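Local atomic coordinates of beta-hydroxyacid dehydrogenase, 3-hydroxyisobutyrate dehydrogenase (Saccharomonospora xinjiangensis XJ-54, PDB entry 6GRL), a protein that probably reduces imines with S selectivity, using NADPH as hydride donor, and is associated with reductive amination. Residues 29-32 / 33-37; 48-52 / 53-57; 188-191 / 192-196; 226-229 / 230-233. All coordinates share one frame; numbering follows the deposited sequence.

Contact 1 (29-32 / 33-37); sequences GDMG and SAIAR
Gly-29 sits at the N-cap of helix 30-41, and its O accepts Ser-33 N at 2.8 Å, opening a run of i to i+4 bonds that continues through Ala-36 N on Gly-32 O. Ser-33 suits the first turn because its OG folds back beside its own backbone N (chi1 -65°), bringing OG to 2.9 Å from Gly-29 O; Leu-28 O is also near, and the single hydroxyl proton cannot fully serve both. On another side of the helix, Met-31 CG meets Ile-35 CD1 at 3.9 Å, the two side chains passing at a slant; both also rest on Cys-83 and Ile-136, a fitting place for flexible and branched apolar groups. Arg-37 turns back along the helix, with one guanidinium face over Ala-34 CA. Its NH2 donates to a water lying in the guanidinium plane, 2.9 Å away, and that water donates to Asp-30 O at 2.8 Å. Gly-29 and Gly-32 fit the GxGxxG pattern of a Rossmann beta-alpha-beta unit. The chemistry implies that the N-cap Gly-29 and the buried Gly-32 let the backbone be approached closely, consistent with a dinucleotide pyrophosphate docking against this helix end.

Contact 2 (48-52 / 53-57); sequences VWNRT and ASKCR
Asn-50 and Lys-55 meet just past strand 46-49, the second strand of the Rossmann beta-alpha-beta unit, where the chain enters the loop leading to helix 57-62. In related NADPH-dependent enzymes this loop commonly recognises the 2'-phosphate of the cofactor, and Arg-51, Thr-52 and Lys-55 would probably suit that role. The carboxamide of Asn-50 is carried across the turn with CG anti to the backbone N (chi1 -162°). Its ND2 donates to Thr-52 O at 3.0 Å, the acceptor lying close to the amide plane, while OD1 takes the N-H of Leu-28 in the glycine-rich loop. An amide suits the position because it donates on one side and accepts on the other. Thr-52 O is gripped twice: Lys-55 N reaches it at 3.2 Å from the opposite face of the carbonyl plane. Lys-55, bent at each torsion from chi2 to chi4, lays CG 3.3 Å from Asn-50 ND2 before its end leads away. Replacing Asn-50 by alanine removes both amide ends and would probably leave Thr-52 O with one donor fewer and Leu-28 N without its acceptor, loosening the turn against the glycine-rich loop. Beside this, the guanidinium of Arg-51 is faced by the rim of the Trp-49 indole, CH2 standing 3.7 Å above the guanidinium plane. Thr-52 CG2 touches Ser-54 OG at 3.4 Å. The small thiol of the buried Cys-56 packs between strand and turn, SG lying 4.0 Å from Val-48 CG2 and 3.9 Å from Asn-50 N.

Contact 3 (188-191 / 192-196); sequences AQVA and MGYEL
Val-190 and Tyr-194 stand side by side one helical turn apart, pointing the same way, and Val-190 CG1 comes to 3.6 Å from CE2 of the Tyr-194 ring. The methyl gets there because CG1 is anti to the valine backbone N (chi1 169°), which tips it along the helix toward the tyrosine. Tyr-194 in turn keeps CG beside its own N (chi1 -82°), setting CD2 3.4 Å from Val-190 O, which approaches the ring obliquely. The same carbonyl accepts Tyr-194 N at 3.0 Å, so one oxygen takes the backbone N-H and also lies near CD2. Ala-191 O likewise takes Glu-195 N at 2.8 Å while Glu-195 CG lies 3.1 Å from it, and Gly-193 N donates to Gln-189 O at 3.1 Å. These residues belong to helix 181-209, the long helix leading from the Rossmann domain into the helical C-terminal domain of imine reductases. Relatives form dimers that share domains around this helix, so the apolar Met-192, exposed in the single chain, and the partly exposed Val-190 would probably suit burial against a partner. Further out, Glu-195 is bent at chi2 and its OE1 makes a salt bridge with Arg-274 of helix 273-287, tying the long helix to the C-terminal bundle. Toward the earlier turn, Gln-189 NE2 donates to Glu-185 OE2, a further link along the helix surface.

Contact 4 (226-229 / 230-233); sequences AAYP and PLLT
Tyr-228 and Leu-231 meet where the connection after helix 214-225 becomes the first turn of helix 229-241, in the helical C-terminal domain. Two backbone bonds set up this turn: Leu-232 N donates to Tyr-228 O at 2.8 Å, and Thr-233 N donates to Pro-229 O at 3.1 Å. Two weaker ones accompany them. Leu-231 N also reaches Tyr-228 O, but at a bent 120° angle, and Thr-233 OG1, turned back beside its own N (chi1 -61°), makes a weak bond to Pro-229 O at 3.3 Å. Prolines suit this start because the amides of a helix's first turn have no carbonyl a turn earlier within the helix to bind, so losing two N-H groups costs little, while the rings restrict phi near helical values. Among the apolar contacts, Leu-231 holds CG anti to its backbone N (chi1 -176°), so that CD2 lies 3.9 Å from Tyr-228 CD1, the two side chains running alongside each other. The prolines lie side by side with opposite puckers, C-gamma exo in Pro-229 and endo in Pro-230. Joined directly by the peptide bond, the rings come close, Pro-229 CB 3.3 Å from Pro-230 CD. A last group sets side-chain carbons near carbonyl oxygens: Leu-232 CG lies 3.3 Å from Tyr-228 O, and Pro-230 CG rests 3.3 Å from Ala-227 O.

Overall arrangement
Contacts 1 and 2 belong to one beta-alpha-beta unit of the Rossmann domain: their centres are 11 Å apart and they touch where Ala-36 CB packs 3.8 Å from Val-48 CG1. Together they shape the probable NADPH site, which is empty in this apo structure, contact 1 supplying the glycine-rich helix end and contact 2 the loop likely to read the cofactor's phosphate. Contact 3 lies on the long helix toward the C-terminal domain, its centre 26 Å from that of contact 1. Contact 4 belongs to the C-terminal domain, 15 Å from contact 3 between centres, with nearest atoms about 5 Å apart; contacts 2 and 4, 45 Å apart between centres, lie on opposite sides of the chain's centre.

Contact 1 (29-32 / 33-37)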
loop_
_atom_site.group_PDB
_atom_site.type_symbol
_atom_site.label_atom_id
_atom_site.label_comp_id
_atom_site.label_asym_id
_atom_site.label_seq_id
_atom_site.Cartn_x
_atom_site.Cartn_y
_atom_site.Cartn_z
ATOM N N GLY A 29 -18.192 -6.431 -0.035
ATOM C CA GLY A 29 -18.151 -5.133 0.591
ATOM C C GLY A 29 -18.064 -4.051 -0.473
ATOM O O GLY A 29 -18.239 -4.290 -1.669
ATOM N N ASP A 30 -17.777 -2.831 -0.020
ATOM C CA ASP A 30 -17.695 -1.712 -0.956
ATOM C C ASP A 30 -16.643 -1.969 -2.031
ATOM O O ASP A 30 -16.909 -1.808 -3.227
ATOM C CB ASP A 30 -17.399 -0.413 -0.205
ATOM C CG ASP A 30 -18.594 0.088 0.583
ATOM O OD1 ASP A 30 -19.715 -0.412 0.352
ATOM O OD2 ASP A 30 -18.414 0.992 1.426
ATOM N N MET A 31 -15.444 -2.390 -1.624
ATOM C CA MET A 31 -14.388 -2.646 -2.599
ATOM C C MET A 31 -14.685 -3.896 -3.420
ATOM O O MET A 31 -14.543 -3.891 -4.648
ATOM C CB MET A 31 -13.037 -2.768 -1.893
ATOM C CG MET A 31 -11.850 -2.841 -2.843
ATOM S SD MET A 31 -11.630 -1.348 -3.832
ATOM C CE MET A 31 -10.857 -0.259 -2.638
ATOM N N GLY A 32 -15.097 -4.980 -2.756
ATOM C CA GLY A 32 -15.380 -6.212 -3.476
ATOM C C GLY A 32 -16.493 -6.057 -4.496
ATOM O O GLY A 32 -16.430 -6.626 -5.588
ATOM N N SER A 33 -17.527 -5.284 -4.153
ATOM C CA SER A 33 -18.602 -5.027 -5.106
ATOM C C SER A 33 -18.101 -4.221 -6.296
ATOM O O SER A 33 -18.495 -4.482 -7.439
ATOM C CB SER A 33 -19.758 -4.300 -4.418
ATOM O OG SER A 33 -20.367 -5.118 -3.435
ATOM N N ALA A 34 -17.233 -3.236 -6.047
ATOM C CA ALA A 34 -16.683 -2.439 -7.139
ATOM C C ALA A 34 -15.795 -3.282 -8.044
ATOM O O ALA A 34 -15.775 -3.085 -9.264
ATOM C CB ALA A 34 -15.906 -1.247 -6.581
ATOM N N ILE A 35 -15.055 -4.227 -7.463
ATOM C CA ILE A 35 -14.227 -5.120 -8.265
ATOM C C ILE A 35 -15.102 -6.051 -9.095
ATOM O O ILE A 35 -14.865 -6.250 -10.293
ATOM C CB ILE A 35 -13.258 -5.901 -7.359
ATOM C CG1 ILE A 35 -12.184 -4.959 -6.814
ATOM C CG2 ILE A 35 -12.633 -7.068 -8.112
ATOM C CD1 ILE A 35 -11.452 -5.496 -5.612
ATOM N N ALA A 36 -16.130 -6.634 -8.471
ATOM C CA ALA A 36 -17.043 -7.501 -9.209
ATOM C C ALA A 36 -17.743 -6.738 -10.326
ATOM O O ALA A 36 -17.904 -7.261 -11.435
ATOM C CB ALA A 36 -18.066 -8.120 -8.256
ATOM N N ARG A 37 -18.159 -5.497 -10.052
ATOM C CA ARG A 37 -18.787 -4.674 -11.084
ATOM C C ARG A 37 -17.850 -4.463 -12.264
ATOM O O ARG A 37 -18.269 -4.554 -13.424
ATOM C CB ARG A 37 -19.210 -3.326 -10.501
ATOM C CG ARG A 37 -20.533 -3.339 -9.759
ATOM C CD ARG A 37 -21.088 -1.928 -9.617
ATOM N NE ARG A 37 -20.137 -1.031 -8.965
ATOM C CZ ARG A 37 -20.047 -0.869 -7.648
ATOM N NH1 ARG A 37 -20.851 -1.542 -6.839
ATOM N NH2 ARG A 37 -19.151 -0.033 -7.140
HETATM O O HOH W 1 -18.940 -0.283 -4.290
#

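Contact 2 (48-52 / 53-57)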
loop_
_atom_site.group_PDB
_atom_site.type_symbol
_atom_site.label_atom_id
_atom_site.label_comp_id
_atom_site.label_asym_id
_atom_site.label_seq_id
_atom_site.Cartn_x
_atom_site.Cartn_y
_atom_site.Cartn_z
ATOM N N VAL A 48 -20.279 -14.377 -7.924
ATOM C CA VAL A 48 -20.016 -13.639 -6.696
ATOM C C VAL A 48 -20.556 -14.414 -5.502
ATOM O O VAL A 48 -21.502 -15.200 -5.615
ATOM C CB VAL A 48 -20.621 -12.217 -6.737
ATOM C CG1 VAL A 48 -20.012 -11.410 -7.874
ATOM C CG2 VAL A 48 -22.139 -12.279 -6.868
ATOM N N TRP A 49 -19.929 -14.184 -4.351
ATOM C CA TRP A 49 -20.369 -14.729 -3.077
ATOM C C TRP A 49 -20.094 -13.705 -1.987
ATOM O O TRP A 49 -19.104 -12.971 -2.040
ATOM C CB TRP A 49 -19.664 -16.052 -2.740
ATOM C CG TRP A 49 -20.006 -16.570 -1.372
ATOM C CD1 TRP A 49 -21.017 -17.428 -1.051
ATOM C CD2 TRP A 49 -19.347 -16.246 -0.140
ATOM N NE1 TRP A 49 -21.027 -17.662 0.302
ATOM C CE2 TRP A 49 -20.012 -16.950 0.884
ATOM C CE3 TRP A 49 -18.260 -15.434 0.196
ATOM C CZ2 TRP A 49 -19.626 -16.866 2.221
ATOM C CZ3 TRP A 49 -17.879 -15.351 1.525
ATOM C CH2 TRP A 49 -18.560 -16.063 2.519
ATOM N N ASN A 50 -20.982 -13.662 -0.999
ATOM C CA ASN A 50 -20.817 -12.805 0.165
ATOM C C ASN A 50 -21.415 -13.506 1.374
ATOM O O ASN A 50 -22.411 -14.226 1.257
ATOM C CB ASN A 50 -21.493 -11.442 -0.027
ATOM C CG ASN A 50 -20.984 -10.394 0.946
ATOM O OD1 ASN A 50 -19.777 -10.202 1.101
ATOM N ND2 ASN A 50 -21.909 -9.748 1.648
ATOM N N ARG A 51 -20.801 -13.282 2.541
ATOM C CA ARG A 51 -21.323 -13.855 3.779
ATOM C C ARG A 51 -22.785 -13.479 3.986
ATOM O O ARG A 51 -23.607 -14.322 4.361
ATOM C CB ARG A 51 -20.475 -13.394 4.966
ATOM C CG ARG A 51 -21.007 -13.838 6.319
ATOM C CD ARG A 51 -20.797 -15.327 6.534
ATOM N NE ARG A 51 -19.382 -15.685 6.513
ATOM C CZ ARG A 51 -18.915 -16.864 6.113
ATOM N NH1 ARG A 51 -19.750 -17.806 5.698
ATOM N NH2 ARG A 51 -17.610 -17.100 6.126
ATOM N N THR A 52 -23.126 -12.217 3.739
ATOM C CA THR A 52 -24.516 -11.779 3.680
ATOM C C THR A 52 -24.979 -11.915 2.234
ATOM O O THR A 52 -24.583 -11.125 1.371
ATOM C CB THR A 52 -24.658 -10.342 4.175
ATOM O OG1 THR A 52 -24.100 -10.232 5.491
ATOM C CG2 THR A 52 -26.125 -9.936 4.218
ATOM N N ALA A 53 -25.812 -12.925 1.971
ATOM C CA ALA A 53 -26.151 -13.275 0.594
ATOM C C ALA A 53 -26.918 -12.167 -0.114
ATOM O O ALA A 53 -26.860 -12.070 -1.346
ATOM C CB ALA A 53 -26.957 -14.574 0.571
ATOM N N SER A 54 -27.634 -11.324 0.635
ATOM C CA SER A 54 -28.437 -10.275 0.016
ATOM C C SER A 54 -27.591 -9.254 -0.734
ATOM O O SER A 54 -28.098 -8.605 -1.654
ATOM C CB SER A 54 -29.285 -9.567 1.076
ATOM O OG SER A 54 -28.474 -8.810 1.957
ATOM N N LYS A 55 -26.316 -9.099 -0.367
ATOM C CA LYS A 55 -25.448 -8.154 -1.058
ATOM C C LYS A 55 -25.113 -8.589 -2.477
ATOM O O LYS A 55 -24.544 -7.794 -3.232
ATOM C CB LYS A 55 -24.157 -7.942 -0.263
ATOM C CG LYS A 55 -24.387 -7.545 1.187
ATOM C CD LYS A 55 -25.148 -6.232 1.283
ATOM C CE LYS A 55 -24.265 -5.052 0.919
ATOM N NZ LYS A 55 -23.199 -4.822 1.933
ATOM N N CYS A 56 -25.443 -9.826 -2.853
ATOM C CA CYS A 56 -25.237 -10.275 -4.223
ATOM C C CYS A 56 -26.270 -9.713 -5.188
ATOM O O CYS A 56 -26.002 -9.661 -6.392
ATOM C CB CYS A 56 -25.272 -11.804 -4.294
ATOM S SG CYS A 56 -23.993 -12.646 -3.339
ATOM N N ARG A 57 -27.431 -9.285 -4.683
ATOM C CA ARG A 57 -28.532 -8.891 -5.561
ATOM C C ARG A 57 -28.170 -7.772 -6.528
ATOM O O ARG A 57 -28.491 -7.897 -7.723
ATOM C CB ARG A 57 -29.756 -8.524 -4.715
ATOM C CG ARG A 57 -30.331 -9.686 -3.925
ATOM C CD ARG A 57 -31.361 -9.209 -2.916
ATOM N NE ARG A 57 -31.893 -10.311 -2.120
ATOM C CZ ARG A 57 -32.631 -10.153 -1.027
ATOM N NH1 ARG A 57 -32.922 -8.934 -0.593
ATOM N NH2 ARG A 57 -33.076 -11.213 -0.364
#

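Contact 3 (188-191 / 192-196)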
loop_
_atom_site.group_PDB
_atom_site.type_symbol
_atom_site.label_atom_id
_atom_site.label_comp_id
_atom_site.label_asym_id
_atom_site.label_seq_id
_atom_site.Cartn_x
_atom_site.Cartn_y
_atom_site.Cartn_z
ATOM N N ALA A 188 4.462 0.222 4.141
ATOM C CA ALA A 188 5.528 1.218 4.187
ATOM C C ALA A 188 5.052 2.563 3.655
ATOM O O ALA A 188 5.355 3.608 4.243
ATOM C CB ALA A 188 6.740 0.731 3.398
ATOM N N GLN A 189 4.313 2.559 2.542
ATOM C CA GLN A 189 3.798 3.812 1.998
ATOM C C GLN A 189 2.822 4.469 2.963
ATOM O O GLN A 189 2.829 5.695 3.129
ATOM C CB GLN A 189 3.125 3.569 0.645
ATOM C CG GLN A 189 4.060 3.127 -0.475
ATOM C CD GLN A 189 5.045 4.200 -0.892
ATOM O OE1 GLN A 189 4.842 5.386 -0.631
ATOM N NE2 GLN A 189 6.116 3.787 -1.559
ATOM N N VAL A 190 1.970 3.670 3.610
ATOM C CA VAL A 190 1.022 4.219 4.575
ATOM C C VAL A 190 1.759 4.778 5.787
ATOM O O VAL A 190 1.427 5.861 6.283
ATOM C CB VAL A 190 -0.009 3.150 4.979
ATOM C CG1 VAL A 190 -0.829 3.622 6.170
ATOM C CG2 VAL A 190 -0.918 2.817 3.802
ATOM N N ALA A 191 2.767 4.053 6.281
ATOM C CA ALA A 191 3.551 4.548 7.409
ATOM C C ALA A 191 4.222 5.873 7.076
ATOM O O ALA A 191 4.205 6.806 7.887
ATOM C CB ALA A 191 4.597 3.513 7.822
ATOM N N MET A 192 4.820 5.969 5.885
ATOM C CA MET A 192 5.440 7.219 5.455
ATOM C C MET A 192 4.435 8.363 5.458
ATOM O O MET A 192 4.761 9.488 5.855
ATOM C CB MET A 192 6.050 7.044 4.064
ATOM C CG MET A 192 6.554 8.336 3.441
ATOM S SD MET A 192 7.899 9.063 4.390
ATOM C CE MET A 192 7.616 10.804 4.089
ATOM N N GLY A 193 3.203 8.091 5.025
ATOM C CA GLY A 193 2.179 9.120 5.055
ATOM C C GLY A 193 1.862 9.584 6.463
ATOM O O GLY A 193 1.677 10.779 6.705
ATOM N N TYR A 194 1.805 8.649 7.413
ATOM C CA TYR A 194 1.523 9.029 8.791
ATOM C C TYR A 194 2.708 9.739 9.434
ATOM O O TYR A 194 2.509 10.595 10.303
ATOM C CB TYR A 194 1.118 7.801 9.608
ATOM C CG TYR A 194 -0.339 7.423 9.446
ATOM C CD1 TYR A 194 -1.351 8.304 9.812
ATOM C CD2 TYR A 194 -0.703 6.185 8.930
ATOM C CE1 TYR A 194 -2.684 7.962 9.666
ATOM C CE2 TYR A 194 -2.032 5.836 8.781
ATOM C CZ TYR A 194 -3.018 6.727 9.150
ATOM O OH TYR A 194 -4.340 6.379 9.001
ATOM N N GLU A 195 3.939 9.402 9.031
ATOM C CA GLU A 195 5.096 10.188 9.457
ATOM C C GLU A 195 4.940 11.642 9.030
ATOM O O GLU A 195 5.172 12.567 9.819
ATOM C CB GLU A 195 6.386 9.609 8.871
ATOM C CG GLU A 195 6.695 8.161 9.222
ATOM C CD GLU A 195 7.313 7.987 10.596
ATOM O OE1 GLU A 195 7.630 9.002 11.251
ATOM O OE2 GLU A 195 7.495 6.823 11.016
ATOM N N LEU A 196 4.549 11.855 7.771
ATOM C CA LEU A 196 4.330 13.204 7.260
ATOM C C LEU A 196 3.192 13.894 8.000
ATOM O O LEU A 196 3.293 15.077 8.351
ATOM C CB LEU A 196 4.034 13.134 5.759
ATOM C CG LEU A 196 3.879 14.391 4.897
ATOM C CD1 LEU A 196 4.239 14.062 3.459
ATOM C CD2 LEU A 196 2.467 14.953 4.961
#

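Contact 4 (226-229 / 230-233)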
loop_
_atom_site.group_PDB
_atom_site.type_symbol
_atom_site.label_atom_id
_atom_site.label_comp_id
_atom_site.label_asym_id
_atom_site.label_seq_id
_atom_site.Cartn_x
_atom_site.Cartn_y
_atom_site.Cartn_z
ATOM N N ALA A 226 5.214 19.822 -1.962
ATOM C CA ALA A 226 5.226 19.457 -3.375
ATOM C C ALA A 226 6.627 19.461 -3.973
ATOM O O ALA A 226 6.848 18.819 -5.007
ATOM C CB ALA A 226 4.322 20.403 -4.166
ATOM N N ALA A 227 7.577 20.160 -3.356
ATOM C CA ALA A 227 8.940 20.240 -3.867
ATOM C C ALA A 227 9.856 19.159 -3.306
ATOM O O ALA A 227 11.056 19.173 -3.598
ATOM C CB ALA A 227 9.533 21.620 -3.567
ATOM N N TYR A 228 9.326 18.226 -2.522
ATOM C CA TYR A 228 10.134 17.201 -1.869
ATOM C C TYR A 228 10.273 15.895 -2.656
ATOM O O TYR A 228 11.302 15.223 -2.504
ATOM C CB TYR A 228 9.572 16.909 -0.476
ATOM C CG TYR A 228 10.096 17.866 0.570
ATOM C CD1 TYR A 228 11.289 17.614 1.234
ATOM C CD2 TYR A 228 9.412 19.037 0.871
ATOM C CE1 TYR A 228 11.779 18.495 2.181
ATOM C CE2 TYR A 228 9.894 19.922 1.817
ATOM C CZ TYR A 228 11.077 19.645 2.468
ATOM O OH TYR A 228 11.560 20.526 3.408
ATOM N N PRO A 229 9.295 15.476 -3.466
ATOM C CA PRO A 229 9.469 14.245 -4.262
ATOM C C PRO A 229 10.778 14.221 -5.037
ATOM O O PRO A 229 11.468 13.190 -5.027
ATOM C CB PRO A 229 8.252 14.260 -5.199
ATOM C CG PRO A 229 7.196 14.879 -4.372
ATOM C CD PRO A 229 7.879 15.904 -3.484
ATOM N N PRO A 230 11.177 15.306 -5.719
ATOM C CA PRO A 230 12.490 15.260 -6.388
ATOM C C PRO A 230 13.649 15.100 -5.421
ATOM O O PRO A 230 14.679 14.522 -5.789
ATOM C CB PRO A 230 12.556 16.599 -7.138
ATOM C CG PRO A 230 11.613 17.480 -6.418
ATOM C CD PRO A 230 10.494 16.585 -5.999
ATOM N N LEU A 231 13.509 15.590 -4.187
ATOM C CA LEU A 231 14.564 15.425 -3.193
ATOM C C LEU A 231 14.597 14.004 -2.643
ATOM O O LEU A 231 15.675 13.471 -2.355
ATOM C CB LEU A 231 14.374 16.432 -2.059
ATOM C CG LEU A 231 15.446 16.471 -0.969
ATOM C CD1 LEU A 231 16.789 16.891 -1.549
ATOM C CD2 LEU A 231 15.029 17.406 0.154
ATOM N N LEU A 232 13.429 13.377 -2.491
ATOM C CA LEU A 232 13.383 12.012 -1.974
ATOM C C LEU A 232 14.005 11.027 -2.956
ATOM O O LEU A 232 14.709 10.096 -2.549
ATOM C CB LEU A 232 11.940 11.617 -1.659
ATOM C CG LEU A 232 11.221 12.472 -0.613
ATOM C CD1 LEU A 232 9.794 11.987 -0.407
ATOM C CD2 LEU A 232 11.989 12.473 0.699
ATOM N N THR A 233 13.751 11.213 -4.253
ATOM C CA THR A 233 14.346 10.336 -5.256
ATOM C C THR A 233 15.865 10.449 -5.250
ATOM O O THR A 233 16.571 9.440 -5.360
ATOM C CB THR A 233 13.784 10.668 -6.639
ATOM O OG1 THR A 233 12.366 10.458 -6.644
ATOM C CG2 THR A 233 14.422 9.786 -7.704
#